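PDB 1RVK: isomerase/lactonizing enzyme from Agrobacterium tumefaciens, which is of unknown function but, as an enolase-superfamily member, probably uses magnesium to assist proton abstraction from a carboxylate substrate. Local coordinates for residues 18-21 with 22-26; 146-149 with 150-154; 180-183 with 184-187; 206-209 with 210-213. All blocks are in the same frame, centred on the assembly; numbering follows the deposited sequence.

Along the chain the four contacts follow one another in series, and together they show how short local turns furnish an enolase-type barrel. Contact 1 is a hairpin of the N-terminal domain. Contacts 2, 3 and 4 lie in loops that follow strands 130-137, 167-171 and 202-206 of the barrel sheet, where contacts 2 and 3 start helices 150-163 and 183-197 and contact 4 leads to helix 213-224. The centres of contacts 2 and 3 are about 13 Å apart, and those of 3 and 4 about 10 Å; both pairs touch. Contact 1, centred about 17 Å from contact 4, meets it through His24, so the N-terminal domain reaches the metal-bearing loop.

Contact 1. Residues 18-21 with 22-26; sequences HSDS and AGHAH
The imidazole of His24 presents its edge to the carboxylate of Asp20, the two planes standing 89° apart, while the carbonyl O of Ala22 lies over the centre of one ring face. The carboxylate also sits at the edge of the His26 ring, with its CG in the ring plane and the two planes inclined at 53°; the closest approach there is too short to interpret. With CG between the backbone N and the carbonyl carbon (chi1 58°), the Asp20 carboxylate lies over the turn. From that position OD1 accepts a hydrogen bond from the backbone N of His24 at 2.9 Å, met from above the carboxylate plane, and a weak one from that of Ala22. The backbone of Asp20 closes the same loop, its N donating to His24 O at 2.9 Å and its O accepting from Gly23 N at 2.9 Å. Further along, His18 and His26 form an antiparallel hydrogen-bonded pair, with His18 N reaching His26 O at 2.8 Å. Beyond the hairpin, His26 NE2 bonds Gly140 O and His18 stacks on His31. A type I turn whose last residue is a glycine at positive phi is the signature of a beta hairpin with a G1 bulge, here with the side chain of His24 about 9 Å from the magnesium ion.

Contact 2. Residues 146-149 with 150-154; sequences GLAT and PEDYG
Thr149 turns OG1 between its backbone N and carbonyl carbon (chi1 72°), and Asp152 swings CG back beside its own backbone N (chi1 -72°), and each side chain thereby faces the other residue's main chain. The result is a capping box at the start of helix 150-163. Asp152 N donates to Thr149 OG1 at 3.1 Å. In return Asp152 OD2 takes two bonds, from Ala148 N at 3.0 Å through its anti lone pair and from Thr149 N at 3.1 Å, the latter from above the carboxylate plane. A water spans the second oxygen and the threonine, donating to Asp152 OD1 at 2.8 Å and pairing with Thr149 OG1. Beside the box, Leu147 and Tyr153 make an apolar contact: Leu147 CD2 sits almost on the normal of the Tyr153 ring, 3.8 Å from its centroid, and Leu147 CB touches CE1 at the rim. The hydroxyl of Tyr153 bonds His171 O, and its ring meets Trp173 edge-to-face, tying the helix start to the end of strand 167-171 and the loop that follows. Gly146 O, buried against Asp152 CB, has no polar partner. With two N-H groups on OD2 and the helix N-terminus close by, Asp152 is probably held as the carboxylate.

Contact 3. Residues 180-183 with 184-187; sequences APDV and KMDL
An aspartate N-cap opens helix 183-197, the helix that follows strand 167-171 in the barrel domain, and Asp182 is the capping residue. A cis peptide bond precedes Pro181, just ahead of the cap. The carboxylate folds over the first turn because CG extends away from the backbone N (chi1 -171°), which carries OD1 to the amides that the helix start leaves without carbonyl partners. Met185 N donates to OD1 of Asp182 at 3.1 Å, approaching from above the carboxylate plane, and Lys184 N adds a weak bond to the same oxygen. The main chain takes over at once: Asp186 N reaches Asp182 O at 3.0 Å in a nearly straight bond, and Leu187 N reaches Val183 O at 3.0 Å. Alongside the cap, the CG of Met185, a selenomethionine, packs against CB and CG of Asp182. The side chains of Val183 and Leu187 run alongside each other in the same direction, and both rest on Leu219 of helix 213-224, so this flank of the turn faces the neighbouring barrel helix. The amide N-H groups of the helix N-terminus would probably stabilise the negative charge on Asp182. Asp186 is also held from outside the turn, its OD1 receiving a probable hydrogen bond from Tyr211 OH. Its other oxygen works back toward the cap, for a water accepts from Asp182 N at 3.0 Å and lies 2.7 Å from Asp186 OD2, to which it probably donates.

Contact 4. Residues 206-209 with 210-213; sequences DAFH and WYSR. With MG (magnesium ion), chain B.
Trp210, Phe208 and His209 are the heart of an aromatic cluster in the loop after barrel strand 202-206, close to the magnesium ligand Asp206. Phe208 joins two neighbours through different parts of its ring. Its face receives the edge of the Trp210 six-membered ring in an offset edge-to-face pair, planes at 62°, with Phe208 CE2 and Trp210 CE3 in tight contact at 3.3 Å. Its own edge points at the face of Tyr211, centroids 5.2 Å apart, while Phe208 CB rests over that same ring. CG of Phe208 stands opposite the backbone N (chi1 176°), which brings the ring between the other two. The indole in turn lends a face to His209: CB of His209 lies 3.8 Å from the centroid of the six-membered ring, and the imidazole edge follows at 74° between planes. Phe208 also packs on Pro175 and Pro181, and His209 touches His24 of the N-terminal hairpin. The loop thus runs from a metal ligand to a packing contact with the N-terminal domain. Asp206 shares the magnesium with Glu232 and Glu258; its OD1 binds the ion at 2.1 Å, and its OD2 accepts at 2.8 Å from a water that is itself a magnesium ligand.

Contact 1. Residues 18-21 with 22-26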
ATOM      1  N   HIS A  18      10.096  12.041  -4.283  1.00 15.67           N
ATOM      2  CA  HIS A  18       9.740  12.423  -5.646  1.00 15.21           C
ATOM      3  C   HIS A  18       9.242  11.178  -6.367  1.00 16.74           C
ATOM      4  O   HIS A  18       9.342  10.075  -5.848  1.00 16.93           O
ATOM      5  CB  HIS A  18      10.956  12.960  -6.405  1.00 17.37           C
ATOM      6  CG  HIS A  18      11.373  14.338  -5.999  1.00 15.95           C
ATOM      7  ND1 HIS A  18      11.938  14.615  -4.774  1.00 17.60           N
ATOM      8  CD2 HIS A  18      11.311  15.517  -6.661  1.00 15.55           C
ATOM      9  CE1 HIS A  18      12.210  15.906  -4.700  1.00 14.37           C
ATOM     10  NE2 HIS A  18      11.840  16.476  -5.831  1.00 18.80           N
ATOM     11  N   SER A  19       8.702  11.359  -7.564  1.00 18.08           N
ATOM     12  CA  SER A  19       8.226  10.230  -8.355  1.00 19.17           C
ATOM     13  C   SER A  19       8.619  10.487  -9.805  1.00 19.33           C
ATOM     14  O   SER A  19       8.387  11.579 -10.328  1.00 18.24           O
ATOM     15  CB  SER A  19       6.704  10.083  -8.231  1.00 22.07           C
ATOM     16  OG  SER A  19       6.034  11.213  -8.757  1.00 29.56           O
ATOM     17  N   ASP A  20       9.228   9.496 -10.453  1.00 17.87           N
ATOM     18  CA  ASP A  20       9.643   9.671 -11.842  1.00 18.52           C
ATOM     19  C   ASP A  20       8.462   9.610 -12.807  1.00 17.71           C
ATOM     20  O   ASP A  20       7.311   9.488 -12.390  1.00 17.20           O
ATOM     21  CB  ASP A  20      10.713   8.643 -12.240  1.00 17.73           C
ATOM     22  CG  ASP A  20      10.256   7.211 -12.067  1.00 19.34           C
ATOM     23  OD1 ASP A  20       9.065   6.925 -12.309  1.00 16.76           O
ATOM     24  OD2 ASP A  20      11.103   6.363 -11.706  1.00 17.54           O
ATOM     25  N   SER A  21       8.755   9.706 -14.098  1.00 19.14           N
ATOM     26  CA  SER A  21       7.714   9.694 -15.116  1.00 19.91           C
ATOM     27  C   SER A  21       6.853   8.439 -15.128  1.00 18.00           C
ATOM     28  O   SER A  21       5.706   8.480 -15.571  1.00 19.00           O
ATOM     29  CB  SER A  21       8.337   9.912 -16.494  1.00 21.89           C
ATOM     30  OG  SER A  21       8.887  11.211 -16.584  1.00 29.68           O
ATOM     31  N   ALA A  22       7.401   7.325 -14.646  1.00 17.30           N
ATOM     32  CA  ALA A  22       6.658   6.069 -14.606  1.00 16.58           C
ATOM     33  C   ALA A  22       5.931   5.896 -13.273  1.00 17.84           C
ATOM     34  O   ALA A  22       5.232   4.901 -13.065  1.00 16.77           O
ATOM     35  CB  ALA A  22       7.600   4.889 -14.846  1.00 17.57           C
ATOM     36  N   GLY A  23       6.110   6.855 -12.368  1.00 16.04           N
ATOM     37  CA  GLY A  23       5.440   6.786 -11.079  1.00 16.38           C
ATOM     38  C   GLY A  23       6.200   6.118  -9.946  1.00 16.55           C
ATOM     39  O   GLY A  23       5.625   5.865  -8.887  1.00 16.95           O
ATOM     40  N   HIS A  24       7.483   5.830 -10.145  1.00 15.05           N
ATOM     41  CA  HIS A  24       8.277   5.186  -9.098  1.00 14.57           C
ATOM     42  C   HIS A  24       8.888   6.235  -8.172  1.00 14.76           C
ATOM     43  O   HIS A  24       9.385   7.264  -8.634  1.00 15.78           O
ATOM     44  CB  HIS A  24       9.381   4.325  -9.723  1.00 14.44           C
ATOM     45  CG  HIS A  24       8.880   3.364 -10.755  1.00 13.94           C
ATOM     46  ND1 HIS A  24       7.860   2.472 -10.505  1.00 14.89           N
ATOM     47  CD2 HIS A  24       9.239   3.174 -12.047  1.00 13.67           C
ATOM     48  CE1 HIS A  24       7.610   1.775 -11.600  1.00 15.86           C
ATOM     49  NE2 HIS A  24       8.433   2.181 -12.550  1.00 15.29           N
ATOM     50  N   ALA A  25       8.849   5.970  -6.868  1.00 13.25           N
ATOM     51  CA  ALA A  25       9.372   6.906  -5.873  1.00 14.61           C
ATOM     52  C   ALA A  25      10.891   6.897  -5.754  1.00 14.43           C
ATOM     53  O   ALA A  25      11.532   5.853  -5.868  1.00 13.77           O
ATOM     54  CB  ALA A  25       8.750   6.614  -4.509  1.00 13.51           C
ATOM     55  N   HIS A  26      11.453   8.079  -5.517  1.00 14.30           N
ATOM     56  CA  HIS A  26      12.893   8.252  -5.358  1.00 13.39           C
ATOM     57  C   HIS A  26      13.142   9.436  -4.445  1.00 13.64           C
ATOM     58  O   HIS A  26      12.309  10.337  -4.344  1.00 14.35           O
ATOM     59  CB  HIS A  26      13.573   8.557  -6.694  1.00 13.47           C
ATOM     60  CG  HIS A  26      13.478   7.452  -7.696  1.00 15.71           C
ATOM     61  ND1 HIS A  26      12.678   7.529  -8.815  1.00 18.33           N
ATOM     62  CD2 HIS A  26      14.073   6.237  -7.742  1.00 13.29           C
ATOM     63  CE1 HIS A  26      12.785   6.409  -9.507  1.00 16.24           C
ATOM     64  NE2 HIS A  26      13.625   5.608  -8.878  1.00 19.72           N
TER

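Contact 2. Residues 146-149 with 150-154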
ATOM      1  N   GLY A 146      23.268   5.551  -2.843  1.00 14.87           N
ATOM      2  CA  GLY A 146      21.852   5.340  -2.591  1.00 14.28           C
ATOM      3  C   GLY A 146      21.479   3.899  -2.884  1.00 13.72           C
ATOM      4  O   GLY A 146      21.709   3.016  -2.062  1.00 12.38           O
ATOM      5  N   LEU A 147      20.890   3.671  -4.056  1.00 13.13           N
ATOM      6  CA  LEU A 147      20.504   2.331  -4.489  1.00 13.10           C
ATOM      7  C   LEU A 147      20.932   2.204  -5.949  1.00 14.18           C
ATOM      8  O   LEU A 147      20.162   1.784  -6.811  1.00 13.51           O
ATOM      9  CB  LEU A 147      18.989   2.139  -4.349  1.00 13.68           C
ATOM     10  CG  LEU A 147      18.468   2.154  -2.905  1.00 16.06           C
ATOM     11  CD1 LEU A 147      16.948   2.099  -2.896  1.00 15.54           C
ATOM     12  CD2 LEU A 147      19.050   0.973  -2.136  1.00 12.29           C
ATOM     13  N   ALA A 148      22.184   2.565  -6.213  1.00 14.45           N
ATOM     14  CA  ALA A 148      22.725   2.532  -7.570  1.00 13.53           C
ATOM     15  C   ALA A 148      23.368   1.210  -7.956  1.00 13.29           C
ATOM     16  O   ALA A 148      23.410   0.858  -9.133  1.00 14.30           O
ATOM     17  CB  ALA A 148      23.737   3.654  -7.742  1.00 14.53           C
ATOM     18  N   THR A 149      23.867   0.478  -6.969  1.00 13.56           N
ATOM     19  CA  THR A 149      24.540  -0.786  -7.235  1.00 14.82           C
ATOM     20  C   THR A 149      24.024  -1.928  -6.371  1.00 14.65           C
ATOM     21  O   THR A 149      23.326  -1.708  -5.381  1.00 13.58           O
ATOM     22  CB  THR A 149      26.044  -0.664  -6.953  1.00 14.85           C
ATOM     23  OG1 THR A 149      26.246  -0.584  -5.537  1.00 16.55           O
ATOM     24  CG2 THR A 149      26.611   0.595  -7.597  1.00 16.39           C
ATOM     25  N   PRO A 150      24.362  -3.173  -6.743  1.00 13.82           N
ATOM     26  CA  PRO A 150      23.917  -4.323  -5.953  1.00 15.42           C
ATOM     27  C   PRO A 150      24.438  -4.178  -4.527  1.00 15.80           C
ATOM     28  O   PRO A 150      23.742  -4.485  -3.560  1.00 15.92           O
ATOM     29  CB  PRO A 150      24.546  -5.504  -6.687  1.00 14.75           C
ATOM     30  CG  PRO A 150      24.481  -5.060  -8.116  1.00 13.36           C
ATOM     31  CD  PRO A 150      24.952  -3.613  -8.022  1.00 14.59           C
ATOM     32  N   GLU A 151      25.674  -3.702  -4.407  1.00 16.83           N
ATOM     33  CA  GLU A 151      26.291  -3.503  -3.102  1.00 18.43           C
ATOM     34  C   GLU A 151      25.518  -2.497  -2.245  1.00 17.94           C
ATOM     35  O   GLU A 151      25.421  -2.661  -1.030  1.00 16.58           O
ATOM     36  CB  GLU A 151      27.743  -3.043  -3.274  1.00 23.53           C
ATOM     37  CG  GLU A 151      28.676  -4.131  -3.810  1.00 32.91           C
ATOM     38  CD  GLU A 151      28.467  -4.455  -5.290  1.00 38.20           C
ATOM     39  OE1 GLU A 151      28.959  -5.517  -5.730  1.00 41.47           O
ATOM     40  OE2 GLU A 151      27.832  -3.658  -6.015  1.00 36.77           O
ATOM     41  N   ASP A 152      24.967  -1.459  -2.870  1.00 14.73           N
ATOM     42  CA  ASP A 152      24.201  -0.455  -2.130  1.00 15.09           C
ATOM     43  C   ASP A 152      22.983  -1.080  -1.454  1.00 13.90           C
ATOM     44  O   ASP A 152      22.586  -0.665  -0.368  1.00 14.89           O
ATOM     45  CB  ASP A 152      23.725   0.674  -3.053  1.00 14.62           C
ATOM     46  CG  ASP A 152      24.851   1.584  -3.501  1.00 16.92           C
ATOM     47  OD1 ASP A 152      25.867   1.678  -2.783  1.00 18.03           O
ATOM     48  OD2 ASP A 152      24.711   2.221  -4.565  1.00 16.44           O
ATOM     49  N   TYR A 153      22.377  -2.068  -2.102  1.00 13.87           N
ATOM     50  CA  TYR A 153      21.216  -2.721  -1.514  1.00 13.26           C
ATOM     51  C   TYR A 153      21.656  -3.552  -0.321  1.00 14.06           C
ATOM     52  O   TYR A 153      20.973  -3.598   0.704  1.00 13.81           O
ATOM     53  CB  TYR A 153      20.514  -3.622  -2.533  1.00 12.51           C
ATOM     54  CG  TYR A 153      19.515  -2.895  -3.401  1.00 12.64           C
ATOM     55  CD1 TYR A 153      19.912  -2.237  -4.562  1.00 14.51           C
ATOM     56  CD2 TYR A 153      18.161  -2.865  -3.053  1.00 14.45           C
ATOM     57  CE1 TYR A 153      18.981  -1.568  -5.367  1.00 12.67           C
ATOM     58  CE2 TYR A 153      17.227  -2.203  -3.845  1.00 13.91           C
ATOM     59  CZ  TYR A 153      17.642  -1.558  -4.999  1.00 15.85           C
ATOM     60  OH  TYR A 153      16.715  -0.916  -5.789  1.00 15.22           O
ATOM     61  N   GLY A 154      22.801  -4.210  -0.463  1.00 14.30           N
ATOM     62  CA  GLY A 154      23.315  -5.027   0.620  1.00 15.00           C
ATOM     63  C   GLY A 154      23.607  -4.194   1.853  1.00 14.49           C
ATOM     64  O   GLY A 154      23.299  -4.595   2.971  1.00 11.83           O
TER
HETATM   65  O   HOH W   1      28.153   0.783  -4.157  1.00 20.35           O

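Contact 3. Residues 180-183 with 184-187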
ATOM      1  N   ALA A 180      17.947   0.228 -17.183  1.00 19.63           N
ATOM      2  CA  ALA A 180      16.909  -0.701 -16.729  1.00 18.80           C
ATOM      3  C   ALA A 180      15.869  -1.088 -17.784  1.00 17.20           C
ATOM      4  O   ALA A 180      15.588  -0.325 -18.708  1.00 16.11           O
ATOM      5  CB  ALA A 180      16.210  -0.119 -15.500  1.00 17.06           C
ATOM      6  N   PRO A 181      15.280  -2.289 -17.649  1.00 16.09           N
ATOM      7  CA  PRO A 181      15.569  -3.252 -16.580  1.00 15.71           C
ATOM      8  C   PRO A 181      16.634  -4.257 -17.003  1.00 15.98           C
ATOM      9  O   PRO A 181      16.911  -4.417 -18.191  1.00 16.62           O
ATOM     10  CB  PRO A 181      14.219  -3.914 -16.356  1.00 15.81           C
ATOM     11  CG  PRO A 181      13.710  -4.035 -17.766  1.00 17.42           C
ATOM     12  CD  PRO A 181      14.068  -2.684 -18.391  1.00 17.40           C
ATOM     13  N   ASP A 182      17.224  -4.940 -16.028  1.00 14.09           N
ATOM     14  CA  ASP A 182      18.252  -5.938 -16.308  1.00 16.27           C
ATOM     15  C   ASP A 182      18.141  -7.061 -15.277  1.00 14.54           C
ATOM     16  O   ASP A 182      18.443  -6.861 -14.099  1.00 13.88           O
ATOM     17  CB  ASP A 182      19.640  -5.290 -16.238  1.00 16.71           C
ATOM     18  CG  ASP A 182      20.742  -6.208 -16.728  1.00 21.05           C
ATOM     19  OD1 ASP A 182      20.855  -7.339 -16.215  1.00 21.46           O
ATOM     20  OD2 ASP A 182      21.503  -5.794 -17.625  1.00 24.45           O
ATOM     21  N   VAL A 183      17.694  -8.235 -15.720  1.00 13.90           N
ATOM     22  CA  VAL A 183      17.527  -9.377 -14.826  1.00 14.09           C
ATOM     23  C   VAL A 183      18.801  -9.722 -14.065  1.00 13.04           C
ATOM     24  O   VAL A 183      18.753 -10.034 -12.880  1.00 13.42           O
ATOM     25  CB  VAL A 183      17.057 -10.633 -15.595  1.00 14.62           C
ATOM     26  CG1 VAL A 183      17.065 -11.849 -14.673  1.00 15.72           C
ATOM     27  CG2 VAL A 183      15.656 -10.403 -16.141  1.00 14.96           C
ATOM     28  N   LYS A 184      19.940  -9.665 -14.745  1.00 14.79           N
ATOM     29  CA  LYS A 184      21.198  -9.984 -14.086  1.00 15.59           C
ATOM     30  C   LYS A 184      21.505  -9.023 -12.943  1.00 15.06           C
ATOM     31  O   LYS A 184      21.990  -9.447 -11.897  1.00 14.88           O
ATOM     32  CB  LYS A 184      22.347  -9.992 -15.095  1.00 18.26           C
ATOM     33  CG  LYS A 184      22.295 -11.181 -16.037  1.00 22.98           C
ATOM     34  CD  LYS A 184      23.474 -11.194 -16.992  1.00 26.89           C
ATOM     35  CE  LYS A 184      23.448 -12.439 -17.868  1.00 31.38           C
ATOM     36  NZ  LYS A 184      22.195 -12.528 -18.670  1.00 32.58           N
HETATM   37  N   MSE A 185      21.227  -7.738 -13.140  1.00 15.64           N
HETATM   38  CA  MSE A 185      21.475  -6.747 -12.096  1.00 15.74           C
HETATM   39  C   MSE A 185      20.547  -6.995 -10.915  1.00 14.84           C
HETATM   40  O   MSE A 185      20.971  -6.941  -9.761  1.00 14.93           O
HETATM   41  CB  MSE A 185      21.260  -5.326 -12.629  1.00 17.36           C
HETATM   42  CG  MSE A 185      22.384  -4.806 -13.508  1.00 18.58           C
HETATM   43 SE   MSE A 185      24.056  -4.629 -12.535  1.00 28.75          SE
HETATM   44  CE  MSE A 185      23.709  -2.962 -11.645  1.00 23.73           C
ATOM     45  N   ASP A 186      19.277  -7.264 -11.206  1.00 13.90           N
ATOM     46  CA  ASP A 186      18.301  -7.534 -10.156  1.00 12.83           C
ATOM     47  C   ASP A 186      18.763  -8.707  -9.295  1.00 13.32           C
ATOM     48  O   ASP A 186      18.686  -8.657  -8.065  1.00 13.20           O
ATOM     49  CB  ASP A 186      16.937  -7.862 -10.775  1.00 13.84           C
ATOM     50  CG  ASP A 186      16.297  -6.664 -11.452  1.00 15.37           C
ATOM     51  OD1 ASP A 186      15.221  -6.834 -12.072  1.00 15.21           O
ATOM     52  OD2 ASP A 186      16.859  -5.551 -11.363  1.00 13.99           O
ATOM     53  N   LEU A 187      19.246  -9.764  -9.940  1.00 13.49           N
ATOM     54  CA  LEU A 187      19.711 -10.937  -9.210  1.00 13.54           C
ATOM     55  C   LEU A 187      20.955 -10.632  -8.383  1.00 14.82           C
ATOM     56  O   LEU A 187      21.126 -11.192  -7.303  1.00 12.70           O
ATOM     57  CB  LEU A 187      19.989 -12.096 -10.170  1.00 15.07           C
ATOM     58  CG  LEU A 187      18.745 -12.811 -10.706  1.00 17.14           C
ATOM     59  CD1 LEU A 187      19.137 -13.825 -11.771  1.00 17.14           C
ATOM     60  CD2 LEU A 187      18.026 -13.490  -9.555  1.00 17.77           C
TER
HETATM   61  O   HOH W   2      16.669  -3.750 -13.365  1.00 15.47           O

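Contact 4. Residues 206-209 with 210-213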
ATOM      1  N   ASP A 206      10.340  -7.387  -5.563  1.00 12.28           N
ATOM      2  CA  ASP A 206       9.270  -6.810  -6.366  1.00 12.30           C
ATOM      3  C   ASP A 206      10.034  -6.101  -7.482  1.00 12.76           C
ATOM      4  O   ASP A 206      10.380  -4.927  -7.369  1.00 12.65           O
ATOM      5  CB  ASP A 206       8.476  -5.816  -5.519  1.00 11.63           C
ATOM      6  CG  ASP A 206       7.249  -5.278  -6.226  1.00 13.84           C
ATOM      7  OD1 ASP A 206       6.534  -4.488  -5.596  1.00 11.32           O
ATOM      8  OD2 ASP A 206       6.994  -5.625  -7.395  1.00 13.62           O
ATOM      9  N   ALA A 207      10.318  -6.839  -8.549  1.00 12.55           N
ATOM     10  CA  ALA A 207      11.086  -6.307  -9.669  1.00 13.56           C
ATOM     11  C   ALA A 207      10.241  -5.615 -10.727  1.00 12.59           C
ATOM     12  O   ALA A 207       9.032  -5.471 -10.572  1.00 12.20           O
ATOM     13  CB  ALA A 207      11.894  -7.431 -10.307  1.00 14.91           C
ATOM     14  N   PHE A 208      10.902  -5.170 -11.791  1.00 12.44           N
ATOM     15  CA  PHE A 208      10.250  -4.510 -12.926  1.00 13.11           C
ATOM     16  C   PHE A 208       8.913  -5.217 -13.199  1.00 13.31           C
ATOM     17  O   PHE A 208       8.877  -6.415 -13.465  1.00 12.53           O
ATOM     18  CB  PHE A 208      11.193  -4.597 -14.129  1.00 12.15           C
ATOM     19  CG  PHE A 208      10.628  -4.043 -15.397  1.00 13.07           C
ATOM     20  CD1 PHE A 208      10.338  -4.891 -16.463  1.00 13.49           C
ATOM     21  CD2 PHE A 208      10.427  -2.674 -15.551  1.00 14.31           C
ATOM     22  CE1 PHE A 208       9.859  -4.379 -17.668  1.00 15.18           C
ATOM     23  CE2 PHE A 208       9.947  -2.155 -16.751  1.00 14.92           C
ATOM     24  CZ  PHE A 208       9.664  -3.008 -17.810  1.00 14.17           C
ATOM     25  N   HIS A 209       7.818  -4.461 -13.138  1.00 12.02           N
ATOM     26  CA  HIS A 209       6.467  -5.008 -13.295  1.00 12.71           C
ATOM     27  C   HIS A 209       6.003  -5.465 -14.675  1.00 12.52           C
ATOM     28  O   HIS A 209       4.842  -5.852 -14.824  1.00 13.24           O
ATOM     29  CB  HIS A 209       5.440  -3.992 -12.787  1.00 12.90           C
ATOM     30  CG  HIS A 209       5.835  -3.301 -11.521  1.00 14.91           C
ATOM     31  ND1 HIS A 209       6.029  -3.969 -10.333  1.00 16.37           N
ATOM     32  CD2 HIS A 209       6.035  -1.988 -11.252  1.00 14.90           C
ATOM     33  CE1 HIS A 209       6.329  -3.099  -9.384  1.00 16.03           C
ATOM     34  NE2 HIS A 209       6.339  -1.889  -9.916  1.00 14.34           N
ATOM     35  N   TRP A 210       6.877  -5.433 -15.676  1.00 12.80           N
ATOM     36  CA  TRP A 210       6.462  -5.819 -17.020  1.00 12.50           C
ATOM     37  C   TRP A 210       7.443  -6.722 -17.769  1.00 13.02           C
ATOM     38  O   TRP A 210       7.532  -6.656 -19.000  1.00 11.82           O
ATOM     39  CB  TRP A 210       6.209  -4.561 -17.860  1.00 14.08           C
ATOM     40  CG  TRP A 210       5.258  -3.569 -17.246  1.00 13.65           C
ATOM     41  CD1 TRP A 210       3.911  -3.484 -17.454  1.00 14.48           C
ATOM     42  CD2 TRP A 210       5.596  -2.496 -16.357  1.00 14.26           C
ATOM     43  NE1 TRP A 210       3.389  -2.416 -16.756  1.00 16.28           N
ATOM     44  CE2 TRP A 210       4.402  -1.794 -16.074  1.00 14.27           C
ATOM     45  CE3 TRP A 210       6.793  -2.059 -15.773  1.00 14.81           C
ATOM     46  CZ2 TRP A 210       4.371  -0.677 -15.233  1.00 14.36           C
ATOM     47  CZ3 TRP A 210       6.762  -0.948 -14.934  1.00 16.39           C
ATOM     48  CH2 TRP A 210       5.557  -0.270 -14.674  1.00 15.23           C
ATOM     49  N   TYR A 211       8.183  -7.557 -17.045  1.00 12.43           N
ATOM     50  CA  TYR A 211       9.126  -8.472 -17.694  1.00 11.55           C
ATOM     51  C   TYR A 211       8.368  -9.483 -18.544  1.00 11.13           C
ATOM     52  O   TYR A 211       7.238  -9.849 -18.229  1.00 10.97           O
ATOM     53  CB  TYR A 211       9.930  -9.263 -16.658  1.00 11.73           C
ATOM     54  CG  TYR A 211      11.202  -8.610 -16.166  1.00 12.34           C
ATOM     55  CD1 TYR A 211      11.448  -8.483 -14.800  1.00 12.55           C
ATOM     56  CD2 TYR A 211      12.182  -8.170 -17.060  1.00 11.56           C
ATOM     57  CE1 TYR A 211      12.640  -7.936 -14.330  1.00 12.64           C
ATOM     58  CE2 TYR A 211      13.380  -7.619 -16.600  1.00 13.76           C
ATOM     59  CZ  TYR A 211      13.600  -7.509 -15.231  1.00 14.25           C
ATOM     60  OH  TYR A 211      14.776  -6.985 -14.760  1.00 14.90           O
ATOM     61  N   SER A 212       9.005  -9.936 -19.619  1.00 11.09           N
ATOM     62  CA  SER A 212       8.415 -10.949 -20.485  1.00 11.56           C
ATOM     63  C   SER A 212       8.399 -12.255 -19.687  1.00 12.05           C
ATOM     64  O   SER A 212       9.020 -12.346 -18.633  1.00 12.19           O
ATOM     65  CB  SER A 212       9.285 -11.139 -21.722  1.00 13.29           C
ATOM     66  OG  SER A 212      10.579 -11.583 -21.342  1.00 13.00           O
ATOM     67  N   ARG A 213       7.694 -13.267 -20.186  1.00 11.89           N
ATOM     68  CA  ARG A 213       7.655 -14.546 -19.492  1.00 11.65           C
ATOM     69  C   ARG A 213       9.070 -15.114 -19.365  1.00 12.07           C
ATOM     70  O   ARG A 213       9.459 -15.578 -18.298  1.00 12.85           O
ATOM     71  CB  ARG A 213       6.778 -15.558 -20.238  1.00 11.01           C
ATOM     72  CG  ARG A 213       5.276 -15.298 -20.163  1.00 11.19           C
ATOM     73  CD  ARG A 213       4.511 -16.492 -20.711  1.00 12.14           C
ATOM     74  NE  ARG A 213       3.067 -16.276 -20.762  1.00 10.40           N
ATOM     75  CZ  ARG A 213       2.186 -17.238 -21.015  1.00 11.43           C
ATOM     76  NH1 ARG A 213       2.608 -18.475 -21.235  1.00 12.65           N
ATOM     77  NH2 ARG A 213       0.887 -16.965 -21.061  1.00 12.73           N
TER
HETATM   78 MG    MG B 999       4.479  -4.237  -5.237  1.00 14.47          MG
HETATM   79  O   HOH W   3       4.207  -5.106  -7.275  1.00 11.49           O
HETATM   80  O   HOH W   4       4.305  -2.111  -6.066  1.00 14.16           O
HETATM   81  O   HOH W   5       5.197  -3.233  -3.304  1.00 15.25           O